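Local coordinates for putative thioesterase (Escherichia coli, PDB 5UGZ), which is a type II thioesterase of the colibactin NRPS/PKS pathway, an unusual enzyme that releases intermediates from the assembly line, at residues A[43-48]-A[244-249]; A[66-71]-A[175-180]; A[85-90]-A[114-119]. One frame throughout, in Å; residues are numbered along the deposited sequence.

Contact 1 of 3, residues A[43-48]-A[244-249]; sequences RSVLSD and QVVGYV
Val45 and Leu46 of the loop 43-48 pack on Val246 and Val249 of the helix 244-249. The contact between the two segments is apolar and small, with 164 Å² of surface buried. Val246 is its centre. In Val246, CG1 stands opposite the backbone N (chi1 175°), and from there it reaches out to the loop. It lies 3.7 Å from Leu46 N, so this methyl sits against the loop backbone as well as its side chains. Leu46 CG is 3.9 Å from the same Val246 CG1. The two side chains meet at about a right angle. Val45 comes in beside them. Its CG2 touches Val246 CB at 3.7 Å and Val246 CG2 at 3.8 Å. One branched side chain thus lies obliquely against another. The last apolar touch is looser. Leu46 CD2 is 4.2 Å from Val249 CG1. Val246 and Val249 are three residues apart, close to one turn, and both direct their CB toward the loop.

Backbone bonds hold the helix itself. Val249 N binds Val245 O at 2.9 Å, and Tyr248 N binds Gln244 O at the same length. The polar link between loop and helix comes one residue further on. Asn250 hydrogen-bonds to Val45 O through ND2 and to Ser47 N through OD1, so one side chain grips the loop backbone on both flanks of Leu46.

The loop runs from strand 24-29 to strand 50-54, which is an outermost strand of the parallel sheet. Helix 242-259 is the last helix of the chain. Leu46 and Val249 both reach Leu26 of strand 24-29, while Val245 packs on Phe230 of strand 225-230. The contact therefore joins the loop before the edge strand to the C-terminal helix, over the sheet.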
loop_
_atom_site.group_PDB
_atom_site.type_symbol
_atom_site.label_atom_id
_atom_site.label_comp_id
_atom_site.label_asym_id
_atom_site.label_seq_id
_atom_site.Cartn_x
_atom_site.Cartn_y
_atom_site.Cartn_z
ATOM N N ARG A 43 -14.649 3.116 -6.433
ATOM C CA ARG A 43 -15.277 3.998 -7.408
ATOM C C ARG A 43 -16.712 4.362 -7.043
ATOM O O ARG A 43 -17.309 5.217 -7.705
ATOM C CB ARG A 43 -15.224 3.357 -8.788
ATOM C CG ARG A 43 -14.396 4.155 -9.770
ATOM C CD ARG A 43 -14.282 3.407 -11.080
ATOM N NE ARG A 43 -15.585 3.305 -11.729
ATOM C CZ ARG A 43 -16.051 2.211 -12.320
ATOM N NH1 ARG A 43 -15.328 1.094 -12.345
ATOM N NH2 ARG A 43 -17.251 2.231 -12.871
ATOM N N SER A 44 -17.269 3.782 -5.982
ATOM C CA SER A 44 -18.617 4.143 -5.565
ATOM C C SER A 44 -18.647 5.243 -4.504
ATOM O O SER A 44 -19.737 5.724 -4.176
ATOM C CB SER A 44 -19.368 2.903 -5.047
ATOM O OG SER A 44 -18.983 2.578 -3.719
ATOM N N VAL A 45 -17.494 5.639 -3.962
ATOM C CA VAL A 45 -17.429 6.692 -2.949
ATOM C C VAL A 45 -16.418 7.786 -3.280
ATOM O O VAL A 45 -16.517 8.903 -2.737
ATOM C CB VAL A 45 -17.130 6.083 -1.554
ATOM C CG1 VAL A 45 -18.407 5.561 -0.922
ATOM C CG2 VAL A 45 -16.158 4.923 -1.669
ATOM N N LEU A 46 -15.456 7.548 -4.166
ATOM C CA LEU A 46 -14.456 8.552 -4.500
ATOM C C LEU A 46 -15.094 9.768 -5.158
ATOM O O LEU A 46 -16.127 9.673 -5.836
ATOM C CB LEU A 46 -13.410 7.976 -5.451
ATOM C CG LEU A 46 -12.200 7.241 -4.925
ATOM C CD1 LEU A 46 -11.606 6.495 -6.087
ATOM C CD2 LEU A 46 -11.184 8.234 -4.362
ATOM N N SER A 47 -14.433 10.912 -4.989
ATOM C CA SER A 47 -14.943 12.162 -5.530
ATOM C C SER A 47 -14.989 12.087 -7.046
ATOM O O SER A 47 -14.148 11.459 -7.685
ATOM C CB SER A 47 -14.074 13.335 -5.077
ATOM O OG SER A 47 -14.197 13.562 -3.686
ATOM N N ASP A 48 -15.978 12.759 -7.626
ATOM C CA ASP A 48 -16.257 12.583 -9.049
ATOM C C ASP A 48 -15.121 13.056 -9.953
ATOM O O ASP A 48 -15.019 12.586 -11.089
ATOM C CB ASP A 48 -17.566 13.299 -9.392
ATOM C CG ASP A 48 -18.741 12.751 -8.600
ATOM O OD1 ASP A 48 -18.793 11.510 -8.433
ATOM O OD2 ASP A 48 -19.592 13.548 -8.132
ATOM N N GLN A 244 -15.094 4.995 4.836
ATOM C CA GLN A 244 -14.490 6.037 5.669
ATOM C C GLN A 244 -13.098 6.400 5.172
ATOM O O GLN A 244 -12.740 7.582 5.102
ATOM C CB GLN A 244 -14.408 5.569 7.126
ATOM C CG GLN A 244 -15.716 5.584 7.885
ATOM C CD GLN A 244 -15.741 4.546 9.001
ATOM O OE1 GLN A 244 -15.986 3.359 8.759
ATOM N NE2 GLN A 244 -15.486 4.991 10.232
ATOM N N VAL A 245 -12.283 5.389 4.859
ATOM C CA VAL A 245 -10.978 5.643 4.256
ATOM C C VAL A 245 -11.131 6.529 3.025
ATOM O O VAL A 245 -10.399 7.509 2.846
ATOM C CB VAL A 245 -10.276 4.315 3.915
ATOM C CG1 VAL A 245 -9.041 4.570 3.063
ATOM C CG2 VAL A 245 -9.894 3.589 5.177
ATOM N N VAL A 246 -12.084 6.202 2.152
ATOM C CA VAL A 246 -12.262 7.049 0.981
ATOM C C VAL A 246 -12.860 8.385 1.384
ATOM O O VAL A 246 -12.675 9.384 0.680
ATOM C CB VAL A 246 -13.131 6.387 -0.098
ATOM C CG1 VAL A 246 -13.341 7.375 -1.194
ATOM C CG2 VAL A 246 -12.471 5.130 -0.661
ATOM N N GLY A 247 -13.615 8.426 2.487
ATOM C CA GLY A 247 -14.101 9.708 2.980
ATOM C C GLY A 247 -12.963 10.651 3.320
ATOM O O GLY A 247 -13.031 11.853 3.042
ATOM N N TYR A 248 -11.885 10.107 3.900
ATOM C CA TYR A 248 -10.688 10.865 4.254
ATOM C C TYR A 248 -9.826 11.202 3.042
ATOM O O TYR A 248 -9.285 12.309 2.952
ATOM C CB TYR A 248 -9.875 10.073 5.275
ATOM C CG TYR A 248 -10.520 10.096 6.623
ATOM C CD1 TYR A 248 -10.631 11.298 7.314
ATOM C CD2 TYR A 248 -11.044 8.952 7.202
ATOM C CE1 TYR A 248 -11.231 11.366 8.550
ATOM C CE2 TYR A 248 -11.654 9.011 8.456
ATOM C CZ TYR A 248 -11.740 10.236 9.121
ATOM O OH TYR A 248 -12.330 10.369 10.362
ATOM N N VAL A 249 -9.647 10.252 2.123
ATOM C CA VAL A 249 -8.969 10.560 0.867
ATOM C C VAL A 249 -9.664 11.718 0.175
ATOM O O VAL A 249 -9.011 12.639 -0.337
ATOM C CB VAL A 249 -8.903 9.313 -0.046
ATOM C CG1 VAL A 249 -8.477 9.692 -1.442
ATOM C CG2 VAL A 249 -7.936 8.290 0.515
#

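Contact 2 of 3, residues A[66-71]-A[175-180]; sequences QPLCLT and IKNDYR. With BME (beta-mercaptoethanol), chain C.
Asn177 reaches from the helix 175-180 to Leu68 and Cys69 of the loop 66-71. Its CG is anti to the backbone N (chi1 -178°), which carries the amide straight out from the helix. ND2 donates to Cys69 O at 3.2 Å. The bond is nearly straight, with an angle of 164° at the hydrogen. The acceptor lies almost in the plane of the Asn177 amide, and the donor approaches close to the line of the Cys69 C=O. Leu68 flanks this amide, with its CB 3.6 Å from Asn177 ND2. The two side chains run past each other in opposite directions, and Leu68 CD1 comes to 4.2 Å from Asn177 CB. Asn177 OD1 is buried here and finds no partner in the model.

Arg180, one turn on, reaches out toward the loop with its chain extended from CG to NE (chi1 -165°, CG anti to the backbone N). Its NH1 is 3.1 Å from Leu70 O, which lies at the edge of the guanidinium, near its plane. A beta-mercaptoethanol molecule, probably from the crystallisation liquor, donates a hydrogen bond from O1 to Pro67 O at 2.9 Å.

The loop follows strand 50-54, and Thr71 is the N-cap residue of helix 72-83. The partner helix 165-183 packs on helix 144-154 through Ile175 and Tyr179. Its Asp178 forms a salt bridge with Arg60, so helix 165-183 also holds the chain ahead of the 66-71 loop.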
loop_
_atom_site.group_PDB
_atom_site.type_symbol
_atom_site.label_atom_id
_atom_site.label_comp_id
_atom_site.label_asym_id
_atom_site.label_seq_id
_atom_site.Cartn_x
_atom_site.Cartn_y
_atom_site.Cartn_z
ATOM N N GLN A 66 2.067 -13.014 -15.355
ATOM C CA GLN A 66 3.384 -12.405 -15.229
ATOM C C GLN A 66 4.147 -13.053 -14.077
ATOM O O GLN A 66 3.556 -13.351 -13.035
ATOM C CB GLN A 66 3.261 -10.895 -15.002
ATOM C CG GLN A 66 2.501 -10.163 -16.098
ATOM C CD GLN A 66 3.034 -10.464 -17.470
ATOM O OE1 GLN A 66 4.231 -10.701 -17.648
ATOM N NE2 GLN A 66 2.159 -10.467 -18.454
ATOM N N PRO A 67 5.453 -13.299 -14.244
ATOM C CA PRO A 67 6.238 -13.850 -13.136
ATOM C C PRO A 67 6.171 -12.941 -11.919
ATOM O O PRO A 67 6.011 -11.730 -12.037
ATOM C CB PRO A 67 7.658 -13.924 -13.709
ATOM C CG PRO A 67 7.458 -13.971 -15.199
ATOM C CD PRO A 67 6.278 -13.080 -15.447
ATOM N N LEU A 68 6.282 -13.549 -10.738
ATOM C CA LEU A 68 6.279 -12.791 -9.495
ATOM C C LEU A 68 7.585 -12.015 -9.358
ATOM O O LEU A 68 8.633 -12.450 -9.835
ATOM C CB LEU A 68 6.065 -13.740 -8.299
ATOM C CG LEU A 68 4.651 -14.372 -8.169
ATOM C CD1 LEU A 68 4.644 -15.695 -7.387
ATOM C CD2 LEU A 68 3.658 -13.396 -7.526
ATOM N N CYS A 69 7.511 -10.859 -8.706
ATOM C CA CYS A 69 8.683 -10.015 -8.506
ATOM C C CYS A 69 9.775 -10.756 -7.742
ATOM O O CYS A 69 9.495 -11.685 -6.984
ATOM C CB CYS A 69 8.300 -8.732 -7.765
ATOM S SG CYS A 69 7.651 -7.421 -8.827
ATOM N N LEU A 70 11.019 -10.338 -7.946
ATOM C CA LEU A 70 12.156 -10.959 -7.277
ATOM C C LEU A 70 12.608 -10.132 -6.077
ATOM O O LEU A 70 12.896 -10.675 -5.012
ATOM C CB LEU A 70 13.318 -11.145 -8.255
ATOM C CG LEU A 70 13.618 -12.583 -8.686
ATOM C CD1 LEU A 70 14.938 -13.055 -8.098
ATOM C CD2 LEU A 70 12.484 -13.513 -8.283
ATOM N N THR A 71 12.667 -8.817 -6.261
ATOM C CA THR A 71 13.085 -7.915 -5.195
ATOM C C THR A 71 12.298 -6.608 -5.227
ATOM O O THR A 71 11.778 -6.210 -6.269
ATOM C CB THR A 71 14.589 -7.597 -5.281
ATOM O OG1 THR A 71 14.978 -7.479 -6.655
ATOM C CG2 THR A 71 15.406 -8.697 -4.620
ATOM N N ILE A 175 0.927 -14.780 -1.727
ATOM C CA ILE A 175 1.086 -14.054 -0.465
ATOM C C ILE A 175 2.462 -14.304 0.157
ATOM O O ILE A 175 3.027 -13.412 0.802
ATOM C CB ILE A 175 -0.072 -14.407 0.509
ATOM C CG1 ILE A 175 0.101 -13.695 1.863
ATOM C CG2 ILE A 175 -0.223 -15.907 0.687
ATOM C CD1 ILE A 175 -1.214 -13.314 2.546
ATOM N N LYS A 176 3.031 -15.501 -0.035
ATOM C CA LYS A 176 4.362 -15.792 0.495
ATOM C C LYS A 176 5.428 -14.972 -0.214
ATOM O O LYS A 176 6.384 -14.500 0.417
ATOM C CB LYS A 176 4.665 -17.282 0.358
ATOM C CG LYS A 176 5.724 -17.788 1.304
ATOM C CD LYS A 176 5.879 -19.281 1.140
ATOM C CE LYS A 176 6.654 -19.901 2.285
ATOM N NZ LYS A 176 6.953 -21.322 1.970
ATOM N N ASN A 177 5.279 -14.800 -1.530
ATOM C CA ASN A 177 6.178 -13.930 -2.277
ATOM C C ASN A 177 6.128 -12.501 -1.758
ATOM O O ASN A 177 7.175 -11.859 -1.602
ATOM C CB ASN A 177 5.824 -13.947 -3.762
ATOM C CG ASN A 177 6.770 -13.086 -4.586
ATOM O OD1 ASN A 177 6.582 -11.873 -4.717
ATOM N ND2 ASN A 177 7.810 -13.702 -5.112
ATOM N N ASP A 178 4.919 -11.974 -1.524
ATOM C CA ASP A 178 4.794 -10.604 -1.037
ATOM C C ASP A 178 5.378 -10.443 0.358
ATOM O O ASP A 178 5.883 -9.367 0.693
ATOM C CB ASP A 178 3.333 -10.158 -1.050
ATOM C CG ASP A 178 2.853 -9.841 -2.443
ATOM O OD1 ASP A 178 3.705 -9.836 -3.356
ATOM O OD2 ASP A 178 1.646 -9.594 -2.629
ATOM N N TYR A 179 5.297 -11.477 1.191
ATOM C CA TYR A 179 6.013 -11.419 2.460
ATOM C C TYR A 179 7.517 -11.416 2.237
ATOM O O TYR A 179 8.242 -10.673 2.903
ATOM C CB TYR A 179 5.592 -12.576 3.349
ATOM C CG TYR A 179 4.393 -12.222 4.186
ATOM C CD1 TYR A 179 3.109 -12.264 3.658
ATOM C CD2 TYR A 179 4.546 -11.819 5.501
ATOM C CE1 TYR A 179 2.012 -11.928 4.423
ATOM C CE2 TYR A 179 3.455 -11.482 6.270
ATOM C CZ TYR A 179 2.194 -11.537 5.732
ATOM O OH TYR A 179 1.125 -11.203 6.524
ATOM N N ARG A 180 7.999 -12.221 1.281
ATOM C CA ARG A 180 9.423 -12.216 0.963
ATOM C C ARG A 180 9.892 -10.818 0.577
ATOM O O ARG A 180 10.930 -10.349 1.053
ATOM C CB ARG A 180 9.718 -13.219 -0.157
ATOM C CG ARG A 180 11.204 -13.555 -0.325
ATOM C CD ARG A 180 11.424 -14.474 -1.509
ATOM N NE ARG A 180 12.836 -14.787 -1.690
ATOM C CZ ARG A 180 13.638 -14.179 -2.563
ATOM N NH1 ARG A 180 13.168 -13.224 -3.346
ATOM N NH2 ARG A 180 14.919 -14.526 -2.649
HETATM C C1 BME C . 7.647 -8.953 -13.336
HETATM C C2 BME C . 8.693 -9.243 -12.260
HETATM O O1 BME C . 7.229 -10.058 -14.110
HETATM S S2 BME C . 9.086 -7.760 -11.231
#

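Contact 3 of 3, residues A[85-90]-A[114-119]; sequences KHYTGG and HGHDMP
Tyr87 meets His116 where the loops 85-90 and 114-119 come together. The CB of Tyr87 points toward the other loop, and the ring follows with CG anti to the backbone N (chi1 -175°). The first ring atom to touch is CD1, 3.5 Å from His116 ND1. CE1 comes next and is closer, 3.2 Å from the same ND1. That nitrogen lies at the edge of the tyrosine ring, near its plane. Seen from the histidine, the approach is oblique. The ring planes stand at 68° and the centroids are 5.2 Å apart. Beyond CE1 the ring ends in OH, which turns back to its own loop and donates to Gly90 O at 3.2 Å. This bond lies in the carbonyl plane of Gly90. Gly89 N sits 3.5 Å above one ring face, over its centre. The loop thus wraps round its own tyrosine, and the Gly90 bond helps to fix where the ring points. His116 is tethered at its other nitrogen, where NE2 hydrogen-bonds to Tyr80 OH.

Gly115 ends helix 99-113 in a Schellman motif, and its positive phi turns the chain toward His116. Tyr87 stacks on Phe83 of helix 72-83 and touches Tyr27 of strand 24-29. The two loops lead into the neighbouring parallel strands 91-97 and 121-125.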
loop_
_atom_site.group_PDB
_atom_site.type_symbol
_atom_site.label_atom_id
_atom_site.label_comp_id
_atom_site.label_asym_id
_atom_site.label_seq_id
_atom_site.Cartn_x
_atom_site.Cartn_y
_atom_site.Cartn_z
ATOM N N LYS A 85 1.332 3.885 -17.902
ATOM C CA LYS A 85 0.298 3.535 -18.866
ATOM C C LYS A 85 -0.872 4.510 -18.849
ATOM O O LYS A 85 -1.645 4.543 -19.812
ATOM C CB LYS A 85 -0.204 2.107 -18.614
ATOM C CG LYS A 85 0.909 1.082 -18.648
ATOM C CD LYS A 85 0.595 -0.041 -19.605
ATOM C CE LYS A 85 -0.343 -1.040 -18.962
ATOM N NZ LYS A 85 0.392 -1.966 -18.060
ATOM N N HIS A 86 -1.005 5.316 -17.782
ATOM C CA HIS A 86 -2.075 6.299 -17.684
ATOM C C HIS A 86 -1.592 7.658 -17.194
ATOM O O HIS A 86 -2.433 8.521 -16.921
ATOM C CB HIS A 86 -3.197 5.829 -16.741
ATOM C CG HIS A 86 -3.705 4.445 -17.026
ATOM N ND1 HIS A 86 -4.253 4.082 -18.239
ATOM C CD2 HIS A 86 -3.758 3.340 -16.245
ATOM C CE1 HIS A 86 -4.607 2.811 -18.197
ATOM N NE2 HIS A 86 -4.319 2.337 -16.999
ATOM N N TYR A 87 -0.283 7.882 -17.043
ATOM C CA TYR A 87 0.212 9.109 -16.422
ATOM C C TYR A 87 0.667 10.100 -17.486
ATOM O O TYR A 87 1.619 9.830 -18.225
ATOM C CB TYR A 87 1.359 8.852 -15.448
ATOM C CG TYR A 87 1.724 10.152 -14.781
ATOM C CD1 TYR A 87 2.981 10.724 -14.931
ATOM C CD2 TYR A 87 0.765 10.853 -14.056
ATOM C CE1 TYR A 87 3.279 11.937 -14.331
ATOM C CE2 TYR A 87 1.049 12.052 -13.470
ATOM C CZ TYR A 87 2.304 12.597 -13.610
ATOM O OH TYR A 87 2.558 13.804 -13.007
ATOM N N THR A 88 0.014 11.259 -17.534
ATOM C CA THR A 88 0.279 12.238 -18.574
ATOM C C THR A 88 0.807 13.572 -18.052
ATOM O O THR A 88 1.042 14.486 -18.856
ATOM C CB THR A 88 -0.991 12.479 -19.395
ATOM O OG1 THR A 88 -2.070 12.824 -18.510
ATOM C CG2 THR A 88 -1.342 11.226 -20.171
ATOM N N GLY A 89 0.995 13.719 -16.741
ATOM C CA GLY A 89 1.590 14.914 -16.169
ATOM C C GLY A 89 0.691 15.736 -15.259
ATOM O O GLY A 89 1.155 16.763 -14.746
ATOM N N GLY A 90 -0.566 15.375 -15.010
ATOM C CA GLY A 90 -1.421 16.164 -14.145
ATOM C C GLY A 90 -1.162 15.913 -12.669
ATOM O O GLY A 90 -0.103 15.422 -12.271
ATOM N N HIS A 114 12.770 9.825 -11.992
ATOM C CA HIS A 114 12.545 9.889 -13.427
ATOM C C HIS A 114 12.233 11.295 -13.928
ATOM O O HIS A 114 12.205 11.515 -15.139
ATOM C CB HIS A 114 11.419 8.927 -13.818
ATOM C CG HIS A 114 11.879 7.513 -14.002
ATOM N ND1 HIS A 114 12.193 6.691 -12.946
ATOM C CD2 HIS A 114 12.107 6.789 -15.121
ATOM C CE1 HIS A 114 12.569 5.513 -13.406
ATOM N NE2 HIS A 114 12.530 5.548 -14.723
ATOM N N GLY A 115 12.026 12.253 -13.045
ATOM C CA GLY A 115 11.744 13.598 -13.468
ATOM C C GLY A 115 10.289 13.970 -13.565
ATOM O O GLY A 115 9.974 14.957 -14.238
ATOM N N HIS A 116 9.394 13.221 -12.931
ATOM C CA HIS A 116 7.997 13.614 -12.843
ATOM C C HIS A 116 7.816 14.585 -11.684
ATOM O O HIS A 116 8.672 14.704 -10.811
ATOM C CB HIS A 116 7.101 12.390 -12.654
ATOM C CG HIS A 116 7.166 11.415 -13.787
ATOM N ND1 HIS A 116 6.422 11.562 -14.935
ATOM C CD2 HIS A 116 7.883 10.279 -13.947
ATOM C CE1 HIS A 116 6.678 10.558 -15.755
ATOM N NE2 HIS A 116 7.562 9.765 -15.178
ATOM N N ASP A 117 6.669 15.262 -11.666
ATOM C CA ASP A 117 6.381 16.185 -10.580
ATOM C C ASP A 117 6.012 15.431 -9.311
ATOM O O ASP A 117 5.737 14.228 -9.322
ATOM C CB ASP A 117 5.236 17.133 -10.931
ATOM C CG ASP A 117 5.506 17.941 -12.178
ATOM O OD1 ASP A 117 6.637 18.469 -12.331
ATOM O OD2 ASP A 117 4.572 18.042 -13.004
ATOM N N MET A 118 6.009 16.181 -8.212
ATOM C CA MET A 118 5.622 15.666 -6.905
ATOM C C MET A 118 4.125 15.340 -6.884
ATOM O O MET A 118 3.327 16.070 -7.473
ATOM C CB MET A 118 5.961 16.715 -5.842
ATOM C CG MET A 118 5.793 16.311 -4.388
ATOM S SD MET A 118 7.120 15.341 -3.636
ATOM C CE MET A 118 8.582 16.251 -4.116
ATOM N N PRO A 119 3.712 14.238 -6.236
ATOM C CA PRO A 119 2.279 14.005 -6.019
ATOM C C PRO A 119 1.636 15.122 -5.202
ATOM O O PRO A 119 2.317 15.898 -4.530
ATOM C CB PRO A 119 2.247 12.678 -5.249
ATOM C CG PRO A 119 3.648 12.540 -4.686
ATOM C CD PRO A 119 4.532 13.132 -5.710
#

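The three contacts are nested along the chain: contact 3 lies inside the loop closed by contact 2, which lies inside that closed by contact 1. Contacts 1 and 2 are on opposite sides of the chain's centre, with their own centres 29 Å apart. Contact 3 is 22 Å from contact 1 and 26 Å from contact 2, centre to centre. None touch. Helix 72-83 runs from contact 2 to contact 3, and strand 24-29 is touched by contacts 1 and 3. All three are made by loops and helices around one parallel sheet, consistent with an alpha/beta hydrolase fold. Between the segments of contact 3 lies Ser98, in a probable GxSxG nucleophile elbow.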